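Local coordinates for epsin-2 (Saccharomyces cerevisiae, PDB 6ENR), which binds membranes enriched in phosphatidylinositol 3,5-bisphosphate or 4,5-bisphosphate and is required for endocytosis and actin localization, represented here by its ENTH domain, at residues Arg71-Ser76 and Gln120-Lys125; Ser17-Leu22 and Phe52-Asp57. One frame throughout, in Å; residues are numbered along the deposited sequence.

In the fold
From its N terminus, the ENTH domain of epsin-2 first closes interaction 2: helix 19-26 is joined to helix 49-63 across a loop that contains helix 36-45. After a short connection the chain enters helix 70-86, where interaction 1 opens; it closes on helix 120-134 after helices 89-97 and 99-105 have gone by. The two loops therefore follow in series, neither nesting nor crossing, an example of an all-helical domain held together by contacts made one after another along the chain. Their centres lie about 20 Å apart, centre to centre, on opposite sides of the chain's centre, linked through the consecutive helices 49-63 and 70-86.

Interaction 1 of 2, residues Arg71-Ser76 and Gln120-Lys125; sequences RHVAKS and QIIRVK
Ile122 points its side chain at helix 70-86 and fits against Val73 and Ala74, an example of how one branched residue can serve two neighbours. Its CG1 stands anti to the carbonyl carbon (chi1 -74°), and this torsion lays CG1 against the Ala74 methyl, with Ala74 CB 3.7 Å from Ile122 CG1. The extended end of the chain carries Ile122 CD1 on to 4.0 Å from Val73 CG1. The valine and isoleucine side chains meet at about a right angle, so the isoleucine runs across the valine branch instead of alongside it. Phe108 and Leu77 also touch Ile122 and add to this apolar cluster. Within the helical superhelix of the ENTH fold, the contact brings together two helices that run in broadly the same direction here: the axes of segments 71-76 and 120-125 lie 30° apart and approach to 9.6 Å. One turn beyond Ile122, Lys125 reaches back with its aliphatic chain, placing CE 3.4 Å from Ala74 O. A bend at its last torsion (chi4 -51°) turns the ammonium group aside, where Lys125 NZ is hydrogen-bonded to Thr78 OG1. That hydroxyl is in turn hydrogen-bonded to Ala74 O, linking the lysine to the same carbonyl through an intermediary.

Interaction 2 of 2, residues Ser17-Leu22 and Phe52-Asp57; sequences SSTQVL and FFEIMD
Glu54 is the first residue of 52-57 to meet 17-22, and it does so in two ways. Close to its backbone, Glu54 CB touches the Thr19 methyl, CG2, at 4.2 Å. Farther out, the chain bends at chi2 (54°) and lifts the carboxylate beside the Gln20 amide: Gln20 NE2 lies 2.8 Å from Glu54 OE1, while OE2 is poorly angled for bonding. The two flat groups do not lie in one plane but are turned 63° apart. With an alanine in place of Glu54, Gln20 NE2 would probably be left without its acidic neighbour and the amide set free to turn.

Next comes Ile55, whose side chain swings its end toward Thr19. Thr19 CG2 and Ile55 CG1 are only 3.5 Å apart, tighter than usual for two carbons, and the side chains meet at about a right angle. Hydrogen bonds between Thr19 OG1 and both Asp51 and Arg45 probably help fix its rotation, with CG2 anti to the backbone N and turned to Ile55. Behind, Met56 packs on Leu80, Leu83 and Trp94, so helix 49-63 lies between helix 19-26 and helices 70-86 and 89-97.

Thr19 opens helix 19-26, and Ser18 is its N-cap, Ser18 OG accepting from Val21 N at 3.2 Å. In epsins the segment ahead of this helix folds into an amphipathic helix on binding phosphoinositide, so the contact probably lies close to the membrane-binding element. Chemically, a tight apolar seam sits beside a polar, more exposed side, where the negative charge of Glu54 probably favours the amide NH2 of Gln20.

Interaction 1 of 2, residues Arg71-Ser76 and Gln120-Lys125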
loop_
_atom_site.group_PDB
_atom_site.type_symbol
_atom_site.label_atom_id
_atom_site.label_comp_id
_atom_site.label_asym_id
_atom_site.label_seq_id
_atom_site.Cartn_x
_atom_site.Cartn_y
_atom_site.Cartn_z
ATOM N N ARG A 71 -5.001 10.481 3.852
ATOM C CA ARG A 71 -5.595 9.146 4.078
ATOM C C ARG A 71 -5.442 8.230 2.839
ATOM O O ARG A 71 -5.335 6.996 3.027
ATOM C CB ARG A 71 -7.063 9.264 4.457
ATOM C CG ARG A 71 -7.312 9.883 5.828
ATOM C CD ARG A 71 -8.783 10.074 6.097
ATOM N NE ARG A 71 -9.048 10.798 7.318
ATOM C CZ ARG A 71 -9.012 12.115 7.486
ATOM N NH1 ARG A 71 -8.654 12.971 6.518
ATOM N NH2 ARG A 71 -9.281 12.598 8.695
ATOM N N HIS A 72 -5.423 8.784 1.620
ATOM C CA HIS A 72 -5.165 7.967 0.420
ATOM C C HIS A 72 -3.805 7.251 0.501
ATOM O O HIS A 72 -3.618 6.074 0.112
ATOM C CB HIS A 72 -5.136 8.839 -0.807
ATOM C CG HIS A 72 -6.483 9.230 -1.301
ATOM N ND1 HIS A 72 -6.661 10.233 -2.211
ATOM C CD2 HIS A 72 -7.706 8.713 -1.057
ATOM C CE1 HIS A 72 -7.951 10.347 -2.495
ATOM N NE2 HIS A 72 -8.604 9.418 -1.821
ATOM N N VAL A 73 -2.832 8.021 0.955
ATOM C CA VAL A 73 -1.483 7.494 1.183
ATOM C C VAL A 73 -1.396 6.423 2.230
ATOM O O VAL A 73 -0.820 5.360 1.965
ATOM C CB VAL A 73 -0.549 8.647 1.528
ATOM C CG1 VAL A 73 0.887 8.143 1.623
ATOM C CG2 VAL A 73 -0.731 9.777 0.526
ATOM N N ALA A 74 -1.898 6.723 3.408
ATOM C CA ALA A 74 -1.844 5.808 4.538
ATOM C C ALA A 74 -2.462 4.494 4.190
ATOM O O ALA A 74 -1.894 3.441 4.397
ATOM C CB ALA A 74 -2.541 6.428 5.697
ATOM N N LYS A 75 -3.659 4.569 3.572
ATOM C CA LYS A 75 -4.349 3.331 3.178
ATOM C C LYS A 75 -3.715 2.571 2.041
ATOM O O LYS A 75 -3.628 1.325 2.091
ATOM C CB LYS A 75 -5.804 3.618 2.825
ATOM C CG LYS A 75 -6.609 4.143 3.978
ATOM C CD LYS A 75 -8.072 4.148 3.495
ATOM C CE LYS A 75 -8.972 4.642 4.542
ATOM N NZ LYS A 75 -10.336 4.250 4.094
ATOM N N SER A 76 -3.271 3.287 1.020
ATOM C CA SER A 76 -2.469 2.675 -0.036
ATOM C C SER A 76 -1.216 1.942 0.511
ATOM O O SER A 76 -0.879 0.811 0.073
ATOM C CB SER A 76 -2.088 3.728 -1.064
ATOM O OG SER A 76 -3.233 4.120 -1.785
ATOM N N GLN A 120 2.400 10.922 10.839
ATOM C CA GLN A 120 3.315 10.197 11.683
ATOM C C GLN A 120 3.230 8.714 11.335
ATOM O O GLN A 120 4.252 8.069 11.118
ATOM C CB GLN A 120 2.995 10.445 13.163
ATOM C CG GLN A 120 4.072 10.067 14.177
ATOM C CD GLN A 120 3.536 9.911 15.621
ATOM O OE1 GLN A 120 3.093 10.890 16.265
ATOM N NE2 GLN A 120 3.591 8.672 16.141
ATOM N N ILE A 121 2.023 8.199 11.232
ATOM C CA ILE A 121 1.841 6.781 10.969
ATOM C C ILE A 121 2.277 6.350 9.562
ATOM O O ILE A 121 2.761 5.265 9.396
ATOM C CB ILE A 121 0.396 6.288 11.279
ATOM C CG1 ILE A 121 0.290 4.776 11.061
ATOM C CG2 ILE A 121 -0.693 6.986 10.474
ATOM C CD1 ILE A 121 1.249 3.996 11.930
ATOM N N ILE A 122 2.078 7.182 8.562
ATOM C CA ILE A 122 2.631 6.928 7.251
ATOM C C ILE A 122 4.176 6.728 7.262
ATOM O O ILE A 122 4.740 5.860 6.595
ATOM C CB ILE A 122 2.288 8.068 6.309
ATOM C CG1 ILE A 122 0.802 7.998 5.914
ATOM C CG2 ILE A 122 3.086 7.975 5.048
ATOM C CD1 ILE A 122 0.273 9.273 5.386
ATOM N N ARG A 123 4.837 7.625 7.954
ATOM C CA ARG A 123 6.299 7.557 8.117
ATOM C C ARG A 123 6.687 6.272 8.722
ATOM O O ARG A 123 7.632 5.592 8.271
ATOM C CB ARG A 123 6.779 8.693 8.949
ATOM C CG ARG A 123 6.540 10.020 8.253
ATOM C CD ARG A 123 7.458 11.160 8.773
ATOM N NE ARG A 123 7.194 11.486 10.179
ATOM C CZ ARG A 123 6.269 12.360 10.614
ATOM N NH1 ARG A 123 5.432 12.977 9.766
ATOM N NH2 ARG A 123 6.115 12.557 11.916
ATOM N N VAL A 124 5.959 5.924 9.753
ATOM C CA VAL A 124 6.263 4.671 10.466
ATOM C C VAL A 124 6.182 3.483 9.501
ATOM O O VAL A 124 7.168 2.733 9.394
ATOM C CB VAL A 124 5.400 4.482 11.711
ATOM C CG1 VAL A 124 5.598 3.086 12.289
ATOM C CG2 VAL A 124 5.794 5.509 12.748
ATOM N N LYS A 125 5.068 3.401 8.776
ATOM C CA LYS A 125 4.814 2.262 7.870
ATOM C C LYS A 125 5.784 2.272 6.680
ATOM O O LYS A 125 6.222 1.234 6.234
ATOM C CB LYS A 125 3.460 2.337 7.202
ATOM C CG LYS A 125 2.195 2.455 7.966
ATOM C CD LYS A 125 1.083 2.944 6.958
ATOM C CE LYS A 125 -0.358 2.586 7.349
ATOM N NZ LYS A 125 -0.498 1.074 7.679
#

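Interaction 2 of 2, residues Ser17-Leu22 and Phe52-Asp57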
loop_
_atom_site.group_PDB
_atom_site.type_symbol
_atom_site.label_atom_id
_atom_site.label_comp_id
_atom_site.label_asym_id
_atom_site.label_seq_id
_atom_site.Cartn_x
_atom_site.Cartn_y
_atom_site.Cartn_z
ATOM N N SER A 17 -17.653 -7.578 -6.557
ATOM C CA SER A 17 -17.284 -6.214 -6.888
ATOM C C SER A 17 -16.113 -6.125 -7.929
ATOM O O SER A 17 -15.188 -6.894 -7.910
ATOM C CB SER A 17 -16.961 -5.462 -5.578
ATOM O OG SER A 17 -16.359 -4.245 -5.884
ATOM N N SER A 18 -16.133 -5.158 -8.797
ATOM C CA SER A 18 -15.102 -5.014 -9.767
ATOM C C SER A 18 -13.819 -4.661 -8.971
ATOM O O SER A 18 -13.885 -4.193 -7.802
ATOM C CB SER A 18 -15.424 -3.970 -10.765
ATOM O OG SER A 18 -15.162 -2.641 -10.343
ATOM N N THR A 19 -12.710 -4.924 -9.605
ATOM C CA THR A 19 -11.389 -4.650 -8.999
ATOM C C THR A 19 -11.161 -3.126 -8.816
ATOM O O THR A 19 -10.687 -2.704 -7.783
ATOM C CB THR A 19 -10.263 -5.303 -9.814
ATOM O OG1 THR A 19 -10.437 -6.748 -9.746
ATOM C CG2 THR A 19 -8.851 -4.955 -9.206
ATOM N N GLN A 20 -11.588 -2.335 -9.800
ATOM C CA GLN A 20 -11.580 -0.862 -9.708
ATOM C C GLN A 20 -12.305 -0.350 -8.530
ATOM O O GLN A 20 -11.811 0.538 -7.876
ATOM C CB GLN A 20 -12.212 -0.214 -10.952
ATOM C CG GLN A 20 -11.663 1.155 -11.264
ATOM C CD GLN A 20 -11.545 1.393 -12.788
ATOM O OE1 GLN A 20 -12.371 2.089 -13.388
ATOM N NE2 GLN A 20 -10.526 0.771 -13.418
ATOM N N VAL A 21 -13.484 -0.894 -8.256
ATOM C CA VAL A 21 -14.279 -0.499 -7.078
ATOM C C VAL A 21 -13.659 -0.989 -5.755
ATOM O O VAL A 21 -13.695 -0.309 -4.720
ATOM C CB VAL A 21 -15.732 -1.071 -7.162
ATOM C CG1 VAL A 21 -16.488 -0.808 -5.882
ATOM C CG2 VAL A 21 -16.488 -0.507 -8.342
ATOM N N LEU A 22 -13.127 -2.190 -5.766
ATOM C CA LEU A 22 -12.511 -2.733 -4.594
ATOM C C LEU A 22 -11.275 -1.919 -4.154
ATOM O O LEU A 22 -11.091 -1.697 -2.912
ATOM C CB LEU A 22 -12.039 -4.139 -4.850
ATOM C CG LEU A 22 -11.388 -4.933 -3.774
ATOM C CD1 LEU A 22 -12.237 -5.066 -2.528
ATOM C CD2 LEU A 22 -11.083 -6.341 -4.349
ATOM N N PHE A 52 -3.995 -7.019 -11.499
ATOM C CA PHE A 52 -2.720 -6.405 -11.016
ATOM C C PHE A 52 -2.538 -5.022 -11.589
ATOM O O PHE A 52 -2.242 -4.037 -10.878
ATOM C CB PHE A 52 -1.547 -7.297 -11.348
ATOM C CG PHE A 52 -0.196 -6.703 -10.955
ATOM C CD1 PHE A 52 0.358 -6.937 -9.691
ATOM C CD2 PHE A 52 0.574 -5.965 -11.849
ATOM C CE1 PHE A 52 1.583 -6.391 -9.302
ATOM C CE2 PHE A 52 1.822 -5.436 -11.454
ATOM C CZ PHE A 52 2.309 -5.638 -10.181
ATOM N N PHE A 53 -2.704 -4.891 -12.900
ATOM C CA PHE A 53 -2.591 -3.588 -13.529
ATOM C C PHE A 53 -3.511 -2.553 -12.893
ATOM O O PHE A 53 -3.141 -1.363 -12.635
ATOM C CB PHE A 53 -2.913 -3.670 -15.037
ATOM C CG PHE A 53 -3.004 -2.306 -15.700
ATOM C CD1 PHE A 53 -1.861 -1.658 -16.113
ATOM C CD2 PHE A 53 -4.221 -1.626 -15.742
ATOM C CE1 PHE A 53 -1.953 -0.413 -16.750
ATOM C CE2 PHE A 53 -4.316 -0.347 -16.314
ATOM C CZ PHE A 53 -3.176 0.256 -16.793
ATOM N N GLU A 54 -4.737 -2.958 -12.677
ATOM C CA GLU A 54 -5.701 -2.065 -12.094
ATOM C C GLU A 54 -5.390 -1.675 -10.655
ATOM O O GLU A 54 -5.456 -0.475 -10.283
ATOM C CB GLU A 54 -7.159 -2.576 -12.193
ATOM C CG GLU A 54 -8.093 -1.529 -11.585
ATOM C CD GLU A 54 -7.899 -0.138 -12.219
ATOM O OE1 GLU A 54 -7.864 -0.148 -13.485
ATOM O OE2 GLU A 54 -7.719 0.921 -11.475
ATOM N N ILE A 55 -5.003 -2.664 -9.880
ATOM C CA ILE A 55 -4.725 -2.436 -8.486
ATOM C C ILE A 55 -3.556 -1.457 -8.338
ATOM O O ILE A 55 -3.669 -0.451 -7.606
ATOM C CB ILE A 55 -4.420 -3.763 -7.762
ATOM C CG1 ILE A 55 -5.717 -4.610 -7.703
ATOM C CG2 ILE A 55 -3.970 -3.488 -6.351
ATOM C CD1 ILE A 55 -5.474 -6.034 -7.359
ATOM N N MET A 56 -2.462 -1.767 -9.015
ATOM C CA MET A 56 -1.202 -0.983 -8.920
ATOM C C MET A 56 -1.362 0.376 -9.537
ATOM O O MET A 56 -0.766 1.338 -9.070
ATOM C CB MET A 56 -0.045 -1.790 -9.511
ATOM C CG MET A 56 0.269 -3.168 -8.913
ATOM S SD MET A 56 0.126 -3.330 -7.071
ATOM C CE MET A 56 1.641 -2.564 -6.567
ATOM N N ASP A 57 -2.219 0.508 -10.569
ATOM C CA ASP A 57 -2.514 1.823 -11.153
ATOM C C ASP A 57 -3.104 2.762 -10.100
ATOM O O ASP A 57 -2.677 3.963 -9.967
ATOM C CB ASP A 57 -3.454 1.708 -12.323
ATOM C CG ASP A 57 -3.513 2.977 -13.175
ATOM O OD1 ASP A 57 -2.470 3.503 -13.624
ATOM O OD2 ASP A 57 -4.607 3.390 -13.423
#